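Local coordinates for SusD superfamily protein (Bacteroides thetaiotaomicron VPI-5482, PDB 3HDX) that probably binds polysaccharide at the outer membrane as a SusD homolog, helping the bacterium capture glycans for uptake, at residues S228-K233 / S256-F261; N195-Y200 / A221-H226. All coordinates share one frame; numbering follows the deposited sequence. Where two conformers were deposited one is given.

Contacts 1 and 2 lie with their centres about 9 Å apart on one side of the chain's centre, and follow each other along the sequence. Contact 2 closes the antiparallel helix pair 196-209 and 213-226; contact 1 then ties the loop leaving the second helix to the segment entering strand 259-261. They meet directly. Ser198 OG stands 2.6 Å from Ile258 O, a probable hydrogen bond, while Ile230 CD1 packs 3.8 Å from Leu197 CD1 and so joins the two apolar clusters. A bound 1,2-ethanediol, probably from the crystallisation liquor, sits on the backbone of 256-261, and an ethanediol also comes to about 3 Å of the side chain of Tyr200, between nearest atoms.

Contact 1. Residues S228-K233 / S256-F261; sequences SEINAK and SRILGF. With EDO (1,2-ethanediol), chain I.
Lys233 and Ser256 carry the direct polar link. Lys233 N donates to Ser256 OG over 3.0 Å, with an N-H...O angle of 150°. The first torsion of Ser256 (chi1 -63°) sets OG anti to its own carbonyl carbon, which brings the hydroxyl to the Lys233 amide. A water extends this link: it donates to Asn231 O at 2.7 Å and is also hydrogen-bonded to Ser256 OG. A second water bridges the carbonyl oxygens Lys233 O and Ser256 O. The polar junction thus works both directly and through solvent, rather than by pairing two strands.

The two segments bury 213 Å² in all, and Ile230, Ala232 and Ile258 supply about half of it. Ile258 CG1 receives Ala232 CB at 4.0 Å and Ile230 CD1 at 4.1 Å, so one methylene meets two methyl groups. The Ile230 and Ile258 side chains cross at about a right angle.

The ethanediol binds backbone atoms of 256-261. Its O2 donates to Arg257 O at 2.8 Å, whereas O1 accepts from Gly260 N at 2.9 Å and donates to Gly260 O.

Within the fold, the contact joins the loop between helices 213-226 and 237-241 to the residues leading into strand 259-261. That strand pairs antiparallel with 358-361, and Ile258 and Leu259 both face Thr361 in a classic beta bulge. Helix 196-209 borders the contact through Leu197, which touches Ile230, and through Ser201 and Val202, which touch Leu259; Phe261 reaches helix 11-30.

Contact 2. Residues N195-Y200 / A221-H226; sequences NKLSAY and AFIIDH
Tyr200 and Phe222 bring their rings together across an antiparallel helix hairpin in a mostly helical protein of the SusD family. The short segments 196-200 and 221-226 run at 154° to each other, with their axes 9.7 Å apart. The ring centroids are 4.5 Å apart and the planes are inclined by 33°, so the pair is oblique. Tyr200 CE2 makes the nearest ring contact, 3.5 Å from Phe222 CE2, and Phe222 CD2 lies over the tyrosine face toward its rim. With CG anti to its backbone N, the Phe222 ring lies between Tyr200 and the His226 imidazole.

Leu197 reaches the Phe222 ring from its edge, placing CD2 3.9 Å from CE2 near the ring plane; the two side chains cross at about a right angle. Its other methyl, CD1, approaches His226 O at 3.4 Å. Beside the aromatic pair, Ile223 brings its end nearer to helix 196-209: CG1 meets Tyr200 CB at 3.7 Å and CD1 lies against the Tyr200 backbone.

At the start of this helix Ser198 N donates to Asn195 OD1 at 3.0 Å and Asn195 N donates back to Ser198 OG, the reciprocal pair of a capping box. On the partner helix, His226 ND1 lies over the centre of the Phe222 face opposite the one Tyr200 meets, and it donates to Phe222 O at 2.8 Å, with the acceptor only 4° out of the imidazole plane.

Contact 1. Residues S228-K233 / S256-F261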
loop_
_atom_site.group_PDB
_atom_site.type_symbol
_atom_site.label_atom_id
_atom_site.label_comp_id
_atom_site.label_asym_id
_atom_site.label_seq_id
_atom_site.Cartn_x
_atom_site.Cartn_y
_atom_site.Cartn_z
ATOM N N SER A 228 -14.263 5.553 13.373
ATOM C CA SER A 228 -14.194 5.507 14.857
ATOM C C SER A 228 -14.262 4.080 15.397
ATOM O O SER A 228 -13.706 3.806 16.472
ATOM C CB SER A 228 -15.266 6.380 15.529
ATOM O OG SER A 228 -16.540 5.848 15.296
ATOM N N GLU A 229 -14.868 3.155 14.652
ATOM C CA GLU A 229 -14.997 1.763 15.132
ATOM C C GLU A 229 -13.653 1.059 15.268
ATOM O O GLU A 229 -13.528 0.131 16.055
ATOM C CB GLU A 229 -15.891 0.941 14.207
ATOM C CG GLU A 229 -17.316 1.443 14.043
ATOM C CD GLU A 229 -18.218 1.101 15.204
ATOM O OE1 GLU A 229 -17.733 0.440 16.174
ATOM O OE2 GLU A 229 -19.412 1.529 15.121
ATOM N N ILE A 230 -12.671 1.468 14.455
ATOM C CA ILE A 230 -11.318 0.911 14.500
ATOM C C ILE A 230 -10.316 1.885 15.128
ATOM O O ILE A 230 -9.104 1.623 15.147
ATOM C CB ILE A 230 -10.851 0.478 13.093
ATOM C CG1 ILE A 230 -10.651 1.679 12.145
ATOM C CG2 ILE A 230 -11.830 -0.521 12.453
ATOM C CD1 ILE A 230 -9.884 1.314 10.875
ATOM N N ASN A 231 -10.828 3.019 15.627
ATOM C CA ASN A 231 -10.007 4.082 16.185
ATOM C C ASN A 231 -9.036 4.709 15.154
ATOM O O ASN A 231 -7.889 4.991 15.477
ATOM C CB ASN A 231 -9.254 3.619 17.446
ATOM C CG ASN A 231 -8.729 4.785 18.271
ATOM O OD1 ASN A 231 -9.385 5.830 18.384
ATOM N ND2 ASN A 231 -7.557 4.600 18.867
ATOM N N ALA A 232 -9.510 4.853 13.917
ATOM C CA ALA A 232 -8.750 5.497 12.850
ATOM C C ALA A 232 -9.140 6.973 12.792
ATOM O O ALA A 232 -10.322 7.328 12.850
ATOM C CB ALA A 232 -8.987 4.820 11.500
ATOM N N LYS A 233 -8.126 7.812 12.661
ATOM C CA LYS A 233 -8.273 9.271 12.653
ATOM C C LYS A 233 -7.446 9.882 11.539
ATOM O O LYS A 233 -6.636 9.199 10.897
ATOM C CB LYS A 233 -7.765 9.822 13.997
ATOM C CG LYS A 233 -8.507 9.269 15.228
ATOM C CD LYS A 233 -7.932 9.742 16.548
ATOM C CE LYS A 233 -8.719 9.194 17.735
ATOM N NZ LYS A 233 -8.080 9.620 19.010
ATOM N N SER A 256 -4.758 4.401 13.287
ATOM C CA SER A 256 -4.886 5.146 12.054
ATOM C C SER A 256 -4.235 4.472 10.848
ATOM O O SER A 256 -4.466 4.906 9.700
ATOM C CB SER A 256 -4.416 6.584 12.252
ATOM O OG SER A 256 -5.253 7.261 13.204
ATOM N N ARG A 257 -3.463 3.410 11.093
ATOM C CA ARG A 257 -2.972 2.539 9.985
ATOM C C ARG A 257 -4.141 1.604 9.663
ATOM O O ARG A 257 -4.320 0.572 10.321
ATOM C CB ARG A 257 -1.722 1.786 10.358
ATOM C CG ARG A 257 -0.545 2.634 10.716
ATOM C CD ARG A 257 0.721 1.810 10.786
ATOM N NE ARG A 257 0.685 0.826 11.868
ATOM C CZ ARG A 257 1.178 0.964 13.110
ATOM N NH1 ARG A 257 1.733 2.103 13.545
ATOM N NH2 ARG A 257 1.090 -0.057 13.960
ATOM N N ILE A 258 -4.991 2.009 8.722
ATOM C CA ILE A 258 -6.181 1.221 8.356
ATOM C C ILE A 258 -5.764 -0.161 7.830
ATOM O O ILE A 258 -6.417 -1.155 8.159
ATOM C CB ILE A 258 -7.080 1.981 7.373
ATOM C CG1 ILE A 258 -7.642 3.225 8.049
ATOM C CG2 ILE A 258 -8.248 1.066 6.828
ATOM C CD1 ILE A 258 -8.425 4.124 7.110
ATOM N N LEU A 259 -4.694 -0.182 7.036
ATOM C CA LEU A 259 -4.063 -1.426 6.569
ATOM C C LEU A 259 -2.565 -1.193 6.507
ATOM O O LEU A 259 -2.093 -0.263 5.813
ATOM C CB LEU A 259 -4.625 -1.862 5.201
ATOM C CG LEU A 259 -4.369 -3.313 4.750
ATOM C CD1 LEU A 259 -5.305 -3.617 3.567
ATOM C CD2 LEU A 259 -2.957 -3.621 4.371
ATOM N N GLY A 260 -1.813 -2.008 7.228
ATOM C CA GLY A 260 -0.367 -1.910 7.192
ATOM C C GLY A 260 0.288 -3.147 7.739
ATOM O O GLY A 260 -0.413 -4.086 8.125
ATOM N N PHE A 261 1.627 -3.157 7.714
ATOM C CA PHE A 261 2.439 -4.305 8.155
ATOM C C PHE A 261 3.583 -3.785 8.992
ATOM O O PHE A 261 4.282 -2.837 8.602
ATOM C CB PHE A 261 2.965 -5.108 6.959
ATOM C CG PHE A 261 1.866 -5.614 6.099
ATOM C CD1 PHE A 261 1.225 -6.808 6.408
ATOM C CD2 PHE A 261 1.396 -4.851 5.039
ATOM C CE1 PHE A 261 0.095 -7.230 5.660
ATOM C CE2 PHE A 261 0.284 -5.279 4.282
ATOM C CZ PHE A 261 -0.352 -6.476 4.603
HETATM C C1 EDO I . -3.423 -4.087 9.796
HETATM O O1 EDO I . -3.492 -4.060 8.412
HETATM C C2 EDO I . -3.915 -2.816 10.392
HETATM O O2 EDO I . -2.916 -1.807 10.214
HETATM O O HOH W 1 -5.708 6.481 15.952
HETATM O O HOH W 2 -6.536 6.609 9.383
#

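Contact 2. Residues N195-Y200 / A221-H226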
loop_
_atom_site.group_PDB
_atom_site.type_symbol
_atom_site.label_atom_id
_atom_site.label_comp_id
_atom_site.label_asym_id
_atom_site.label_seq_id
_atom_site.Cartn_x
_atom_site.Cartn_y
_atom_site.Cartn_z
ATOM N N ASN A 195 -8.511 -5.635 9.881
ATOM C CA ASN A 195 -9.851 -5.475 10.431
ATOM C C ASN A 195 -10.859 -5.313 9.305
ATOM O O ASN A 195 -10.511 -5.322 8.103
ATOM C CB ASN A 195 -9.842 -4.304 11.442
ATOM C CG ASN A 195 -9.541 -2.951 10.791
ATOM O OD1 ASN A 195 -10.270 -2.523 9.904
ATOM N ND2 ASN A 195 -8.480 -2.272 11.255
ATOM N N LYS A 196 -12.126 -5.163 9.667
ATOM C CA LYS A 196 -13.178 -5.091 8.656
ATOM C C LYS A 196 -12.922 -3.941 7.660
ATOM O O LYS A 196 -13.145 -4.102 6.435
ATOM C CB LYS A 196 -14.545 -4.920 9.285
ATOM C CG LYS A 196 -15.719 -5.201 8.361
ATOM C CD LYS A 196 -17.072 -4.759 8.935
ATOM C CE LYS A 196 -17.548 -5.463 10.193
ATOM N NZ LYS A 196 -17.752 -6.938 9.929
ATOM N N LEU A 197 -12.483 -2.784 8.177
ATOM C CA LEU A 197 -12.206 -1.628 7.312
ATOM C C LEU A 197 -10.964 -1.827 6.442
ATOM O O LEU A 197 -10.903 -1.310 5.307
ATOM C CB LEU A 197 -12.191 -0.315 8.071
ATOM C CG LEU A 197 -13.505 0.013 8.790
ATOM C CD1 LEU A 197 -13.443 1.462 9.425
ATOM C CD2 LEU A 197 -14.734 -0.138 7.812
ATOM N N SER A 198 -9.988 -2.594 6.948
ATOM C CA SER A 198 -8.833 -2.981 6.107
ATOM C C SER A 198 -9.361 -3.655 4.828
ATOM O O SER A 198 -8.962 -3.320 3.709
ATOM C CB SER A 198 -7.920 -3.963 6.850
ATOM O OG SER A 198 -7.588 -3.513 8.152
ATOM N N ALA A 199 -10.288 -4.600 4.986
ATOM C CA ALA A 199 -10.872 -5.313 3.813
ATOM C C ALA A 199 -11.617 -4.361 2.890
ATOM O O ALA A 199 -11.466 -4.412 1.667
ATOM C CB ALA A 199 -11.773 -6.474 4.264
ATOM N N TYR A 200 -12.442 -3.488 3.481
ATOM C CA TYR A 200 -13.128 -2.463 2.669
ATOM C C TYR A 200 -12.159 -1.569 1.894
ATOM O O TYR A 200 -12.477 -1.159 0.776
ATOM C CB TYR A 200 -14.112 -1.622 3.490
ATOM C CG TYR A 200 -15.467 -2.258 3.723
ATOM C CD1 TYR A 200 -16.370 -2.383 2.685
ATOM C CD2 TYR A 200 -15.836 -2.739 4.967
ATOM C CE1 TYR A 200 -17.626 -2.947 2.879
ATOM C CE2 TYR A 200 -17.118 -3.272 5.188
ATOM C CZ TYR A 200 -17.995 -3.393 4.152
ATOM O OH TYR A 200 -19.232 -3.939 4.321
ATOM N N ALA A 221 -16.689 5.702 1.328
ATOM C CA ALA A 221 -17.673 6.330 2.236
ATOM C C ALA A 221 -17.886 5.474 3.481
ATOM O O ALA A 221 -17.869 5.957 4.600
ATOM C CB ALA A 221 -19.009 6.586 1.504
ATOM N N PHE A 222 -17.996 4.174 3.288
ATOM C CA PHE A 222 -18.247 3.267 4.403
ATOM C C PHE A 222 -17.084 3.338 5.397
ATOM O O PHE A 222 -17.268 3.397 6.609
ATOM C CB PHE A 222 -18.465 1.827 3.923
ATOM C CG PHE A 222 -18.942 0.916 4.990
ATOM C CD1 PHE A 222 -20.309 0.779 5.218
ATOM C CD2 PHE A 222 -18.053 0.240 5.803
ATOM C CE1 PHE A 222 -20.784 -0.044 6.266
ATOM C CE2 PHE A 222 -18.494 -0.552 6.883
ATOM C CZ PHE A 222 -19.882 -0.712 7.090
ATOM N N ILE A 223 -15.870 3.337 4.867
ATOM C CA ILE A 223 -14.678 3.444 5.696
ATOM C C ILE A 223 -14.635 4.731 6.525
ATOM O O ILE A 223 -14.423 4.710 7.740
ATOM C CB ILE A 223 -13.378 3.305 4.842
ATOM C CG1 ILE A 223 -13.294 1.922 4.201
ATOM C CG2 ILE A 223 -12.142 3.557 5.703
ATOM C CD1 ILE A 223 -12.366 1.902 2.969
ATOM N N ILE A 224 -14.858 5.852 5.847
ATOM C CA ILE A 224 -14.850 7.154 6.500
ATOM C C ILE A 224 -15.907 7.227 7.585
ATOM O O ILE A 224 -15.639 7.710 8.709
ATOM C CB ILE A 224 -15.068 8.282 5.456
ATOM C CG1 ILE A 224 -13.829 8.378 4.543
ATOM C CG2 ILE A 224 -15.344 9.637 6.134
ATOM C CD1 ILE A 224 -14.042 9.075 3.205
ATOM N N ASP A 225 -17.084 6.698 7.259
ATOM C CA ASP A 225 -18.215 6.751 8.191
ATOM C C ASP A 225 -18.080 5.800 9.369
ATOM O O ASP A 225 -18.788 5.983 10.338
ATOM C CB ASP A 225 -19.536 6.557 7.458
ATOM C CG ASP A 225 -19.848 7.689 6.481
ATOM O OD1 ASP A 225 -19.321 8.821 6.679
ATOM O OD2 ASP A 225 -20.617 7.423 5.519
ATOM N N HIS A 226 -17.236 4.774 9.278
ATOM C CA HIS A 226 -17.025 3.858 10.390
ATOM C C HIS A 226 -15.634 3.922 11.003
ATOM O O HIS A 226 -15.289 3.055 11.818
ATOM C CB HIS A 226 -17.331 2.436 9.924
ATOM C CG HIS A 226 -18.768 2.242 9.589
ATOM N ND1 HIS A 226 -19.293 2.628 8.385
ATOM C CD2 HIS A 226 -19.813 1.843 10.357
ATOM C CE1 HIS A 226 -20.589 2.360 8.377
ATOM N NE2 HIS A 226 -20.931 1.878 9.563
#